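Local coordinates for protein citryl-spermidine/3,4-dihydroxybenzoyl-citryl-spermidine:spermidine ligase (Bacillus anthracis, PDB 3TO3) that catalyses the ATP-dependent condensation of spermidine with citryl-spermidine intermediates in the biosynthesis of the siderophore petrobactin, at residues Ala195-Asn200 with Pro238-Phe243; Ser301-Asn306 with Tyr363-Cys368; Tyr316-Ala321 with Ser352-Thr357; Leu347-Ser352 with Ile369-Val374. All coordinates share one frame; numbering follows the deposited sequence.

Contact 1: residues Ala195-Asn200 with Pro238-Phe243; sequences AAHKKN and PKQYLF. With EDO (1,2-ethanediol), chain G.
His197 and Tyr241 sit opposite each other as a non-hydrogen-bonded pair on two antiparallel strands that form one edge of a three-stranded sheet, in which strand 192-197 is the middle strand and strand 268-273 lies beyond it. Ala196 and Leu242 form the hydrogen-bonded pair, with Ala196 N to Leu242 O at 2.8 Å and Leu242 N to Ala196 O equally short. Where the strands end, Lys198 N continues the ladder to Gln240 O. His197 CB lies 3.8 Å from Tyr241 CE1, and with CG anti to the backbone N (chi1 -165°) the imidazole turns an edge to the tyrosine face, the planes at 64°. ND1 accepts a hydrogen bond from Lys199 N, in the ring plane, which would help hold the ring's rotation. Gln240 O sits over one face; over the opposite one lies O1 of an ethanediol, probably from the crystallisation liquor, 3.5 Å from His197 CD2. Tyr241 OH itself is bonded to Lys266 O. At the imidazole tip, a water bridges His197 NE2 and Gln240 NE2, 2.9 Å from each.

Contact 2: residues Ser301-Asn306 with Tyr363-Cys368; sequences SLNILN and YGSLGC
Ser301 is pressed against the turn that leads into strand 367-371, and here the two segments pack most closely. Its OG donates to Gly364 O at 2.6 Å, a short bond whose donor is tilted 27° from the carbonyl plane. With OG anti to the carbonyl carbon (chi1 -75°), the hydroxyl reaches into the turn while CB rests 3.1 Å from Ser365 O. The backbone adds a longer bond, Ser301 N to Gly367 O at 3.3 Å. Gly364, at positive phi, presents its carbonyl to the serine.

Two residues on, the contact thins to one side-chain hydrogen bond. Ser365 OG donates to Asn303 OD1 at 2.8 Å, approaching well to the side of the amide C=O, at 117°. On this looser, partly exposed side, a water accepts a weak bond from Asn303 ND2 and donates to Tyr363 O. Gln250, on helix 248-258, spans both segments: its OE1 takes Asn303 N and its NE2 serves Ser365 O.

These links join strand 297-306 to the turn after strand 345-355, within the IucA/IucC family region and near the ATP site; the Ser301 side chain is about 6 Å from that of ATP-binding Arg285. The chemistry implies a junction held by directional bonds, in which two serine hydroxyls act as donors to a backbone and a side-chain carbonyl.

Contact 3: residues Tyr316-Ala321 with Ser352-Thr357; sequences YSVASA and SVMYDT
A helix laid on the face of a beta-sheet is the nature of this buried contact: helix 315-333 runs over strand 345-355 of the mixed sheet in the IucA/IucC fold. The short segments run nearly antiparallel, at 151°, with their axes 7.3 Å apart at the closest. Val318 is the residue the helix turns down onto the strand. Its CG1 lies anti to the backbone N and settles between Ser352 and Met354, 3.8 Å from Ser352 CB and equally far from Met354 CE. Val318 and Met354, a selenomethionine here, run past each other head to tail, and the bend at chi3 carries the terminal methyl to the flank of the helix, where Met354 CE comes to 3.6 Å from Ala319 CB. The neighbouring strand joins in, since Ile369 touches both Val318 and Ser352, while Pro315 and Thr202 also pack on Met354. Within this apolar layer one polar link stands out. Ser352 OG occupies the crowded position between its own N and carbonyl carbon (chi1 72°), which lifts the hydroxyl toward the helix. There it donates to Val318 O at 2.7 Å, from 40° above the carbonyl plane.

Contact 4: residues Leu347-Ser352 with Ile369-Val374; sequences LKEFSS and IWRESV
Glu349 and Arg371 form a salt bridge, OE2 to NH1 at 3.0 Å, side by side with carboxylate and guanidinium planes 59° apart. OE2 meets the guanidinium at its edge. Arg371 NH1 also pairs with the magnesium ligand Asp459, and a water links it to Leu347 O; Glu349 OE2 is also held by Phe460 N, consistent with an acid that steadies the arginine. Farther along, Glu372 OE1 takes Lys348 N at 3.0 Å from above the carboxylate plane, and Tyr377 OH as well, while OE2 forms a weak, 3.4 Å salt bridge with Lys348 NZ. Glu372 N returns a bond to Lys348 O, and Trp370 N to Ser351 O at 2.9 Å. Packing lies outward: Trp370 CB sits over one face of Phe350, 4.1 Å from CZ, and Ile369 CG2 meets Glu349 CB at 3.7 Å. This is an antiparallel beta hairpin whose second strand runs beside the nucleotide site: the Arg371 side chain lies about 4 Å from bound ATP.

From the N terminus, contact 1 closes first, bringing strand 241-246 back beside 192-197 across a largely helical excursion, before any other contact opens. Strand 297-306 then opens contact 2, whose return partner comes only after strand 345-355, so that contact 3 is nested inside its loop. Contact 4 crosses both: its first segment precedes the end of contact 3, with which it shares Ser352, and its second lies on strand 367-371 just past the close of contact 2. Contacts 2 and 4 tie strand 367-371 to its neighbours in the mixed sheet, and contact 3 lays helix 315-333 on it. Contact 1 touches contact 3 through Asn200 O and Asp356 N, a probable hydrogen bond, and through Ala196 against Tyr355.

Contact 1: residues Ala195-Asn200 with Pro238-Phe243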
loop_
_atom_site.group_PDB
_atom_site.type_symbol
_atom_site.label_atom_id
_atom_site.label_comp_id
_atom_site.label_asym_id
_atom_site.label_seq_id
_atom_site.Cartn_x
_atom_site.Cartn_y
_atom_site.Cartn_z
ATOM N N ALA B 195 -2.093 -25.076 -9.370
ATOM C CA ALA B 195 -2.073 -25.406 -10.772
ATOM C C ALA B 195 -2.348 -24.139 -11.563
ATOM O O ALA B 195 -3.231 -23.357 -11.215
ATOM C CB ALA B 195 -3.120 -26.460 -11.087
ATOM N N ALA B 196 -1.600 -23.946 -12.642
ATOM C CA ALA B 196 -1.777 -22.781 -13.492
ATOM C C ALA B 196 -2.005 -23.250 -14.914
ATOM O O ALA B 196 -1.224 -24.035 -15.425
ATOM C CB ALA B 196 -0.538 -21.903 -13.422
ATOM N N HIS B 197 -3.050 -22.744 -15.558
ATOM C CA HIS B 197 -3.396 -23.132 -16.916
ATOM C C HIS B 197 -2.386 -22.653 -17.994
ATOM O O HIS B 197 -1.898 -21.505 -17.983
ATOM C CB HIS B 197 -4.804 -22.677 -17.235
ATOM C CG HIS B 197 -5.390 -23.319 -18.460
ATOM N ND1 HIS B 197 -4.825 -23.196 -19.711
ATOM C CD2 HIS B 197 -6.517 -24.049 -18.632
ATOM C CE1 HIS B 197 -5.568 -23.834 -20.597
ATOM N NE2 HIS B 197 -6.604 -24.359 -19.968
ATOM N N LYS B 198 -2.080 -23.560 -18.910
ATOM C CA LYS B 198 -0.992 -23.389 -19.849
ATOM C C LYS B 198 -1.331 -22.349 -20.906
ATOM O O LYS B 198 -0.504 -21.991 -21.735
ATOM C CB LYS B 198 -0.660 -24.731 -20.529
ATOM C CG LYS B 198 -0.040 -25.774 -19.597
ATOM C CD LYS B 198 0.456 -26.982 -20.385
ATOM C CE LYS B 198 0.663 -28.214 -19.504
ATOM N NZ LYS B 198 1.003 -29.469 -20.294
ATOM N N LYS B 199 -2.563 -21.882 -20.909
ATOM C CA LYS B 199 -2.892 -20.734 -21.726
ATOM C C LYS B 199 -1.958 -19.566 -21.326
ATOM O O LYS B 199 -1.434 -18.846 -22.174
ATOM C CB LYS B 199 -4.355 -20.377 -21.509
ATOM C CG LYS B 199 -4.900 -19.358 -22.463
ATOM C CD LYS B 199 -6.430 -19.317 -22.406
ATOM C CE LYS B 199 -6.926 -19.026 -20.988
ATOM N NZ LYS B 199 -8.423 -18.928 -20.886
ATOM N N ASN B 200 -1.860 -19.301 -20.030
ATOM C CA ASN B 200 -0.892 -18.344 -19.503
ATOM C C ASN B 200 0.388 -18.834 -18.812
ATOM O O ASN B 200 1.276 -18.035 -18.485
ATOM C CB ASN B 200 -1.634 -17.277 -18.693
ATOM C CG ASN B 200 -2.721 -16.581 -19.540
ATOM O OD1 ASN B 200 -3.913 -16.887 -19.441
ATOM N ND2 ASN B 200 -2.292 -15.689 -20.415
ATOM N N PRO B 238 -6.330 -32.041 -16.412
ATOM C CA PRO B 238 -5.012 -32.020 -15.763
ATOM C C PRO B 238 -3.844 -31.771 -16.737
ATOM O O PRO B 238 -2.816 -31.221 -16.333
ATOM C CB PRO B 238 -4.901 -33.421 -15.165
ATOM C CG PRO B 238 -6.300 -33.916 -15.040
ATOM C CD PRO B 238 -7.089 -33.273 -16.125
ATOM N N LYS B 239 -3.977 -32.196 -17.988
ATOM C CA LYS B 239 -2.925 -31.963 -18.981
ATOM C C LYS B 239 -2.819 -30.501 -19.460
ATOM O O LYS B 239 -1.879 -30.157 -20.169
ATOM C CB LYS B 239 -3.107 -32.888 -20.194
ATOM C CG LYS B 239 -3.128 -34.383 -19.872
ATOM C CD LYS B 239 -3.171 -35.211 -21.160
ATOM C CE LYS B 239 -3.808 -36.577 -20.954
ATOM N NZ LYS B 239 -5.298 -36.475 -20.826
ATOM N N GLN B 240 -3.778 -29.651 -19.086
ATOM C CA GLN B 240 -3.748 -28.241 -19.472
ATOM C C GLN B 240 -3.063 -27.342 -18.437
ATOM O O GLN B 240 -3.128 -26.105 -18.546
ATOM C CB GLN B 240 -5.150 -27.705 -19.766
ATOM C CG GLN B 240 -5.838 -28.348 -20.968
ATOM C CD GLN B 240 -5.397 -27.737 -22.279
ATOM O OE1 GLN B 240 -4.335 -28.063 -22.800
ATOM N NE2 GLN B 240 -6.211 -26.837 -22.818
ATOM N N TYR B 241 -2.470 -27.948 -17.407
ATOM C CA TYR B 241 -1.898 -27.167 -16.299
ATOM C C TYR B 241 -0.436 -27.442 -15.994
ATOM O O TYR B 241 0.031 -28.577 -16.097
ATOM C CB TYR B 241 -2.692 -27.403 -15.019
ATOM C CG TYR B 241 -4.096 -26.880 -15.090
ATOM C CD1 TYR B 241 -4.440 -25.697 -14.471
ATOM C CD2 TYR B 241 -5.079 -27.564 -15.801
ATOM C CE1 TYR B 241 -5.724 -25.211 -14.539
ATOM C CE2 TYR B 241 -6.361 -27.077 -15.889
ATOM C CZ TYR B 241 -6.679 -25.894 -15.237
ATOM O OH TYR B 241 -7.956 -25.395 -15.297
ATOM N N LEU B 242 0.276 -26.390 -15.610
ATOM C CA LEU B 242 1.570 -26.544 -14.954
ATOM C C LEU B 242 1.378 -26.339 -13.442
ATOM O O LEU B 242 0.284 -26.022 -12.993
ATOM C CB LEU B 242 2.567 -25.549 -15.539
ATOM C CG LEU B 242 2.867 -25.733 -17.039
ATOM C CD1 LEU B 242 3.652 -24.552 -17.635
ATOM C CD2 LEU B 242 3.657 -27.053 -17.290
ATOM N N PHE B 243 2.433 -26.496 -12.668
ATOM C CA PHE B 243 2.348 -26.449 -11.213
ATOM C C PHE B 243 3.386 -25.494 -10.721
ATOM O O PHE B 243 4.539 -25.604 -11.137
ATOM C CB PHE B 243 2.585 -27.837 -10.619
ATOM C CG PHE B 243 1.525 -28.822 -11.016
ATOM C CD1 PHE B 243 1.614 -29.511 -12.225
ATOM C CD2 PHE B 243 0.408 -29.013 -10.221
ATOM C CE1 PHE B 243 0.608 -30.419 -12.612
ATOM C CE2 PHE B 243 -0.603 -29.915 -10.602
ATOM C CZ PHE B 243 -0.499 -30.615 -11.785
HETATM C C1 EDO G . -9.093 -21.000 -18.303
HETATM O O1 EDO G . -8.894 -21.603 -19.590
HETATM C C2 EDO G . -7.927 -20.058 -18.008
HETATM O O2 EDO G . -8.235 -18.686 -18.326
HETATM O O HOH W 1 -8.561 -26.009 -21.410
#

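Contact 2: residues Ser301-Asn306 with Tyr363-Cys368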
loop_
_atom_site.group_PDB
_atom_site.type_symbol
_atom_site.label_atom_id
_atom_site.label_comp_id
_atom_site.label_asym_id
_atom_site.label_seq_id
_atom_site.Cartn_x
_atom_site.Cartn_y
_atom_site.Cartn_z
ATOM N N SER B 301 8.019 -15.230 -6.420
ATOM C CA SER B 301 7.534 -13.855 -6.494
ATOM C C SER B 301 7.093 -13.341 -5.112
ATOM O O SER B 301 6.458 -14.065 -4.350
ATOM C CB SER B 301 6.351 -13.799 -7.451
ATOM O OG SER B 301 6.808 -13.900 -8.783
ATOM N N LEU B 302 7.449 -12.111 -4.770
ATOM C CA LEU B 302 6.911 -11.528 -3.551
ATOM C C LEU B 302 6.571 -10.080 -3.792
ATOM O O LEU B 302 7.447 -9.295 -4.142
ATOM C CB LEU B 302 7.938 -11.674 -2.453
ATOM C CG LEU B 302 7.509 -11.522 -1.006
ATOM C CD1 LEU B 302 6.454 -12.572 -0.600
ATOM C CD2 LEU B 302 8.779 -11.589 -0.135
ATOM N N ASN B 303 5.338 -9.649 -3.568
ATOM C CA ASN B 303 5.166 -8.264 -3.901
ATOM C C ASN B 303 5.284 -7.438 -2.630
ATOM O O ASN B 303 4.301 -6.972 -2.077
ATOM C CB ASN B 303 3.730 -8.105 -4.433
ATOM C CG ASN B 303 3.639 -8.214 -5.956
ATOM O OD1 ASN B 303 3.819 -9.299 -6.544
ATOM N ND2 ASN B 303 3.342 -7.094 -6.598
ATOM N N ILE B 304 6.500 -6.977 -2.403
ATOM C CA ILE B 304 6.852 -6.151 -1.262
ATOM C C ILE B 304 8.041 -5.366 -1.768
ATOM O O ILE B 304 8.745 -5.771 -2.718
ATOM C CB ILE B 304 7.274 -6.913 0.074
ATOM C CG1 ILE B 304 8.610 -7.628 -0.084
ATOM C CG2 ILE B 304 6.193 -7.836 0.634
ATOM C CD1 ILE B 304 9.153 -8.167 1.231
ATOM N N LEU B 305 8.259 -4.230 -1.138
ATOM C CA LEU B 305 9.313 -3.364 -1.572
ATOM C C LEU B 305 10.413 -3.330 -0.519
ATOM O O LEU B 305 10.208 -2.901 0.626
ATOM C CB LEU B 305 8.751 -1.982 -1.838
ATOM C CG LEU B 305 9.641 -1.078 -2.663
ATOM C CD1 LEU B 305 8.927 -0.747 -3.984
ATOM C CD2 LEU B 305 9.986 0.176 -1.839
ATOM N N ASN B 306 11.576 -3.811 -0.933
ATOM C CA ASN B 306 12.787 -3.777 -0.138
ATOM C C ASN B 306 13.870 -3.089 -0.927
ATOM O O ASN B 306 14.206 -3.532 -2.031
ATOM C CB ASN B 306 13.237 -5.192 0.162
ATOM C CG ASN B 306 13.285 -5.461 1.614
ATOM O OD1 ASN B 306 13.252 -4.532 2.417
ATOM N ND2 ASN B 306 13.361 -6.734 1.980
ATOM N N TYR B 363 2.074 -7.913 -12.971
ATOM C CA TYR B 363 3.284 -8.218 -13.712
ATOM C C TYR B 363 4.384 -8.757 -12.791
ATOM O O TYR B 363 4.814 -8.067 -11.858
ATOM C CB TYR B 363 3.784 -6.935 -14.371
ATOM C CG TYR B 363 4.878 -7.133 -15.404
ATOM C CD1 TYR B 363 4.666 -7.940 -16.525
ATOM C CD2 TYR B 363 6.105 -6.488 -15.280
ATOM C CE1 TYR B 363 5.656 -8.116 -17.476
ATOM C CE2 TYR B 363 7.101 -6.651 -16.233
ATOM C CZ TYR B 363 6.868 -7.464 -17.329
ATOM O OH TYR B 363 7.843 -7.637 -18.274
ATOM N N GLY B 364 4.877 -9.962 -13.103
ATOM C CA GLY B 364 5.915 -10.616 -12.318
ATOM C C GLY B 364 5.525 -11.271 -11.013
ATOM O O GLY B 364 6.374 -11.743 -10.240
ATOM N N SER B 365 4.225 -11.313 -10.770
ATOM C CA SER B 365 3.702 -11.672 -9.461
ATOM C C SER B 365 3.567 -13.148 -9.169
ATOM O O SER B 365 3.336 -13.512 -8.028
ATOM C CB SER B 365 2.341 -10.998 -9.259
ATOM O OG SER B 365 2.553 -9.619 -9.000
ATOM N N LEU B 366 3.587 -13.999 -10.189
ATOM C CA LEU B 366 3.547 -15.421 -9.917
ATOM C C LEU B 366 4.604 -16.174 -10.729
ATOM O O LEU B 366 4.350 -16.603 -11.843
ATOM C CB LEU B 366 2.149 -15.857 -10.340
ATOM C CG LEU B 366 1.583 -17.166 -9.870
ATOM C CD1 LEU B 366 1.787 -17.282 -8.412
ATOM C CD2 LEU B 366 0.127 -17.075 -10.215
ATOM N N GLY B 367 5.683 -16.562 -10.095
ATOM C CA GLY B 367 6.789 -17.076 -10.849
ATOM C C GLY B 367 7.663 -17.817 -9.895
ATOM O O GLY B 367 7.661 -17.521 -8.713
ATOM N N CYS B 368 8.436 -18.760 -10.412
ATOM C CA CYS B 368 9.326 -19.537 -9.590
ATOM C C CYS B 368 10.599 -19.905 -10.330
ATOM O O CYS B 368 10.548 -20.327 -11.481
ATOM C CB CYS B 368 8.595 -20.803 -9.124
ATOM S SG CYS B 368 9.630 -21.948 -8.165
HETATM O O HOH W 2 3.287 -6.331 -9.820
#

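Contact 3: residues Tyr316-Ala321 with Ser352-Thr357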
loop_
_atom_site.group_PDB
_atom_site.type_symbol
_atom_site.label_atom_id
_atom_site.label_comp_id
_atom_site.label_asym_id
_atom_site.label_seq_id
_atom_site.Cartn_x
_atom_site.Cartn_y
_atom_site.Cartn_z
ATOM N N TYR B 316 10.391 -12.200 -18.362
ATOM C CA TYR B 316 11.423 -12.503 -19.324
ATOM C C TYR B 316 12.636 -13.150 -18.626
ATOM O O TYR B 316 13.254 -14.048 -19.186
ATOM C CB TYR B 316 11.801 -11.291 -20.187
ATOM C CG TYR B 316 12.157 -10.072 -19.405
ATOM C CD1 TYR B 316 13.461 -9.878 -18.958
ATOM C CD2 TYR B 316 11.192 -9.097 -19.109
ATOM C CE1 TYR B 316 13.806 -8.751 -18.226
ATOM C CE2 TYR B 316 11.533 -7.958 -18.382
ATOM C CZ TYR B 316 12.847 -7.798 -17.946
ATOM O OH TYR B 316 13.214 -6.692 -17.221
ATOM N N SER B 317 12.941 -12.727 -17.394
ATOM C CA SER B 317 14.121 -13.249 -16.715
ATOM C C SER B 317 13.886 -14.645 -16.119
ATOM O O SER B 317 14.788 -15.450 -16.072
ATOM C CB SER B 317 14.661 -12.259 -15.679
ATOM O OG SER B 317 13.958 -12.384 -14.481
ATOM N N VAL B 318 12.663 -14.931 -15.694
ATOM C CA VAL B 318 12.275 -16.276 -15.328
ATOM C C VAL B 318 12.434 -17.215 -16.545
ATOM O O VAL B 318 12.937 -18.340 -16.428
ATOM C CB VAL B 318 10.819 -16.303 -14.821
ATOM C CG1 VAL B 318 10.276 -17.739 -14.790
ATOM C CG2 VAL B 318 10.732 -15.636 -13.436
ATOM N N ALA B 319 12.047 -16.724 -17.715
ATOM C CA ALA B 319 12.057 -17.535 -18.933
ATOM C C ALA B 319 13.480 -17.909 -19.369
ATOM O O ALA B 319 13.721 -19.014 -19.875
ATOM C CB ALA B 319 11.350 -16.808 -20.049
ATOM N N SER B 320 14.423 -16.992 -19.184
ATOM C CA SER B 320 15.774 -17.240 -19.661
ATOM C C SER B 320 16.707 -17.831 -18.583
ATOM O O SER B 320 17.899 -18.054 -18.828
ATOM C CB SER B 320 16.380 -15.977 -20.280
ATOM O OG SER B 320 16.393 -14.949 -19.307
ATOM N N ALA B 321 16.175 -18.111 -17.400
ATOM C CA ALA B 321 17.062 -18.487 -16.317
ATOM C C ALA B 321 17.736 -19.841 -16.564
ATOM O O ALA B 321 18.958 -19.925 -16.486
ATOM C CB ALA B 321 16.352 -18.446 -14.964
ATOM N N SER B 352 12.522 -23.316 -14.121
ATOM C CA SER B 352 11.719 -22.140 -13.804
ATOM C C SER B 352 10.349 -22.303 -14.401
ATOM O O SER B 352 10.189 -23.056 -15.316
ATOM C CB SER B 352 12.359 -20.873 -14.354
ATOM O OG SER B 352 12.226 -20.861 -15.752
ATOM N N VAL B 353 9.360 -21.618 -13.847
ATOM C CA VAL B 353 8.004 -21.716 -14.346
ATOM C C VAL B 353 7.284 -20.457 -13.925
ATOM O O VAL B 353 7.640 -19.859 -12.914
ATOM C CB VAL B 353 7.286 -22.929 -13.746
ATOM C CG1 VAL B 353 7.076 -22.726 -12.250
ATOM C CG2 VAL B 353 5.968 -23.184 -14.471
HETATM N N MSE B 354 6.273 -20.059 -14.679
HETATM C CA MSE B 354 5.515 -18.861 -14.341
HETATM C C MSE B 354 4.107 -18.808 -14.965
HETATM O O MSE B 354 3.786 -19.494 -15.942
HETATM C CB MSE B 354 6.268 -17.663 -14.838
HETATM C CG MSE B 354 6.065 -17.557 -16.326
HETATM SE SE MSE B 354 7.217 -16.255 -17.096
HETATM C CE MSE B 354 8.415 -17.460 -18.074
ATOM N N TYR B 355 3.276 -17.956 -14.394
ATOM C CA TYR B 355 1.948 -17.699 -14.906
ATOM C C TYR B 355 1.903 -16.199 -15.143
ATOM O O TYR B 355 2.036 -15.426 -14.205
ATOM C CB TYR B 355 0.922 -18.101 -13.862
ATOM C CG TYR B 355 -0.518 -17.886 -14.267
ATOM C CD1 TYR B 355 -1.229 -18.888 -14.920
ATOM C CD2 TYR B 355 -1.177 -16.699 -13.970
ATOM C CE1 TYR B 355 -2.562 -18.715 -15.278
ATOM C CE2 TYR B 355 -2.516 -16.521 -14.297
ATOM C CZ TYR B 355 -3.202 -17.525 -14.957
ATOM O OH TYR B 355 -4.527 -17.352 -15.281
ATOM N N ASP B 356 1.776 -15.801 -16.400
ATOM C CA ASP B 356 1.980 -14.412 -16.800
ATOM C C ASP B 356 0.885 -14.022 -17.757
ATOM O O ASP B 356 0.738 -14.629 -18.797
ATOM C CB ASP B 356 3.337 -14.239 -17.506
ATOM C CG ASP B 356 3.528 -12.831 -18.104
ATOM O OD1 ASP B 356 4.208 -12.694 -19.164
ATOM O OD2 ASP B 356 3.007 -11.857 -17.506
ATOM N N THR B 357 0.147 -12.980 -17.410
ATOM C CA THR B 357 -0.904 -12.460 -18.264
ATOM C C THR B 357 -0.587 -11.042 -18.714
ATOM O O THR B 357 0.485 -10.497 -18.435
ATOM C CB THR B 357 -2.249 -12.460 -17.526
ATOM O OG1 THR B 357 -2.174 -11.604 -16.373
ATOM C CG2 THR B 357 -2.588 -13.877 -17.081
#

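Contact 4: residues Leu347-Ser352 with Ile369-Val374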
loop_
_atom_site.group_PDB
_atom_site.type_symbol
_atom_site.label_atom_id
_atom_site.label_comp_id
_atom_site.label_asym_id
_atom_site.label_seq_id
_atom_site.Cartn_x
_atom_site.Cartn_y
_atom_site.Cartn_z
ATOM N N LEU B 347 25.833 -21.926 -8.648
ATOM C CA LEU B 347 24.622 -22.640 -8.233
ATOM C C LEU B 347 23.619 -22.420 -9.368
ATOM O O LEU B 347 23.153 -21.297 -9.614
ATOM C CB LEU B 347 24.070 -22.077 -6.920
ATOM C CG LEU B 347 25.040 -22.124 -5.749
ATOM C CD1 LEU B 347 24.450 -21.433 -4.550
ATOM C CD2 LEU B 347 25.414 -23.605 -5.424
ATOM N N LYS B 348 23.250 -23.507 -10.034
ATOM C CA LYS B 348 22.539 -23.380 -11.285
ATOM C C LYS B 348 21.077 -23.093 -10.994
ATOM O O LYS B 348 20.492 -23.741 -10.121
ATOM C CB LYS B 348 22.683 -24.646 -12.135
ATOM C CG LYS B 348 24.094 -24.914 -12.666
ATOM C CD LYS B 348 24.105 -26.171 -13.571
ATOM C CE LYS B 348 25.498 -26.850 -13.661
ATOM N NZ LYS B 348 25.889 -27.724 -12.495
ATOM N N GLU B 349 20.489 -22.147 -11.732
ATOM C CA GLU B 349 19.062 -21.967 -11.649
ATOM C C GLU B 349 18.608 -22.890 -12.769
ATOM O O GLU B 349 18.534 -22.492 -13.920
ATOM C CB GLU B 349 18.787 -20.475 -11.987
ATOM C CG GLU B 349 19.249 -19.515 -10.825
ATOM C CD GLU B 349 19.621 -18.077 -11.221
ATOM O OE1 GLU B 349 19.331 -17.584 -12.331
ATOM O OE2 GLU B 349 20.232 -17.402 -10.387
ATOM N N PHE B 350 18.193 -24.101 -12.405
ATOM C CA PHE B 350 18.128 -25.146 -13.411
ATOM C C PHE B 350 16.714 -25.384 -13.928
ATOM O O PHE B 350 16.489 -26.151 -14.873
ATOM C CB PHE B 350 18.785 -26.451 -12.904
ATOM C CG PHE B 350 18.117 -27.025 -11.700
ATOM C CD1 PHE B 350 18.534 -26.662 -10.425
ATOM C CD2 PHE B 350 17.046 -27.888 -11.831
ATOM C CE1 PHE B 350 17.915 -27.154 -9.312
ATOM C CE2 PHE B 350 16.413 -28.384 -10.713
ATOM C CZ PHE B 350 16.854 -28.020 -9.441
ATOM N N SER B 351 15.758 -24.707 -13.320
ATOM C CA SER B 351 14.384 -24.845 -13.752
ATOM C C SER B 351 13.582 -23.607 -13.373
ATOM O O SER B 351 13.935 -22.904 -12.413
ATOM C CB SER B 351 13.807 -26.094 -13.124
ATOM O OG SER B 351 12.575 -26.402 -13.701
ATOM N N SER B 352 12.522 -23.316 -14.121
ATOM C CA SER B 352 11.719 -22.140 -13.804
ATOM C C SER B 352 10.349 -22.303 -14.401
ATOM O O SER B 352 10.189 -23.056 -15.316
ATOM C CB SER B 352 12.359 -20.873 -14.354
ATOM O OG SER B 352 12.226 -20.861 -15.752
ATOM N N ILE B 369 11.738 -19.810 -9.649
ATOM C CA ILE B 369 12.990 -20.366 -10.156
ATOM C C ILE B 369 13.602 -21.294 -9.115
ATOM O O ILE B 369 13.717 -20.929 -7.951
ATOM C CB ILE B 369 14.020 -19.281 -10.465
ATOM C CG1 ILE B 369 13.566 -18.413 -11.625
ATOM C CG2 ILE B 369 15.388 -19.919 -10.768
ATOM C CD1 ILE B 369 14.186 -17.005 -11.635
ATOM N N TRP B 370 14.000 -22.493 -9.524
ATOM C CA TRP B 370 14.632 -23.439 -8.600
ATOM C C TRP B 370 16.124 -23.317 -8.743
ATOM O O TRP B 370 16.615 -23.106 -9.835
ATOM C CB TRP B 370 14.222 -24.869 -8.889
ATOM C CG TRP B 370 12.878 -25.262 -8.414
ATOM C CD1 TRP B 370 12.583 -25.802 -7.208
ATOM C CD2 TRP B 370 11.630 -25.199 -9.141
ATOM N NE1 TRP B 370 11.243 -26.093 -7.126
ATOM C CE2 TRP B 370 10.627 -25.714 -8.292
ATOM C CE3 TRP B 370 11.266 -24.756 -10.419
ATOM C CZ2 TRP B 370 9.266 -25.793 -8.672
ATOM C CZ3 TRP B 370 9.916 -24.844 -10.800
ATOM C CH2 TRP B 370 8.934 -25.354 -9.917
ATOM N N ARG B 371 16.858 -23.436 -7.640
ATOM C CA ARG B 371 18.313 -23.297 -7.700
ATOM C C ARG B 371 19.020 -24.402 -6.902
ATOM O O ARG B 371 18.498 -24.844 -5.870
ATOM C CB ARG B 371 18.717 -21.896 -7.233
ATOM C CG ARG B 371 20.075 -21.806 -6.628
ATOM C CD ARG B 371 20.618 -20.381 -6.693
ATOM N NE ARG B 371 19.913 -19.443 -5.841
ATOM C CZ ARG B 371 19.639 -18.187 -6.188
ATOM N NH1 ARG B 371 19.997 -17.721 -7.371
ATOM N NH2 ARG B 371 19.004 -17.389 -5.349
ATOM N N GLU B 372 20.180 -24.863 -7.387
ATOM C CA GLU B 372 20.933 -25.932 -6.706
ATOM C C GLU B 372 21.293 -25.525 -5.284
ATOM O O GLU B 372 21.749 -24.403 -5.053
ATOM C CB GLU B 372 22.258 -26.247 -7.422
ATOM C CG GLU B 372 22.147 -26.882 -8.771
ATOM C CD GLU B 372 23.524 -27.149 -9.384
ATOM O OE1 GLU B 372 24.378 -26.209 -9.378
ATOM O OE2 GLU B 372 23.746 -28.300 -9.862
ATOM N N SER B 373 21.124 -26.438 -4.343
ATOM C CA SER B 373 21.578 -26.226 -2.962
ATOM C C SER B 373 23.085 -26.185 -2.920
ATOM O O SER B 373 23.730 -27.033 -3.522
ATOM C CB SER B 373 21.145 -27.405 -2.090
ATOM O OG SER B 373 21.536 -27.183 -0.748
ATOM N N VAL B 374 23.658 -25.233 -2.199
ATOM C CA VAL B 374 25.112 -25.205 -2.027
ATOM C C VAL B 374 25.642 -26.494 -1.357
ATOM O O VAL B 374 26.805 -26.867 -1.534
ATOM C CB VAL B 374 25.565 -23.992 -1.199
ATOM C CG1 VAL B 374 25.339 -24.252 0.279
ATOM C CG2 VAL B 374 27.017 -23.712 -1.446
HETATM O O HOH W 3 22.206 -18.793 -8.923
#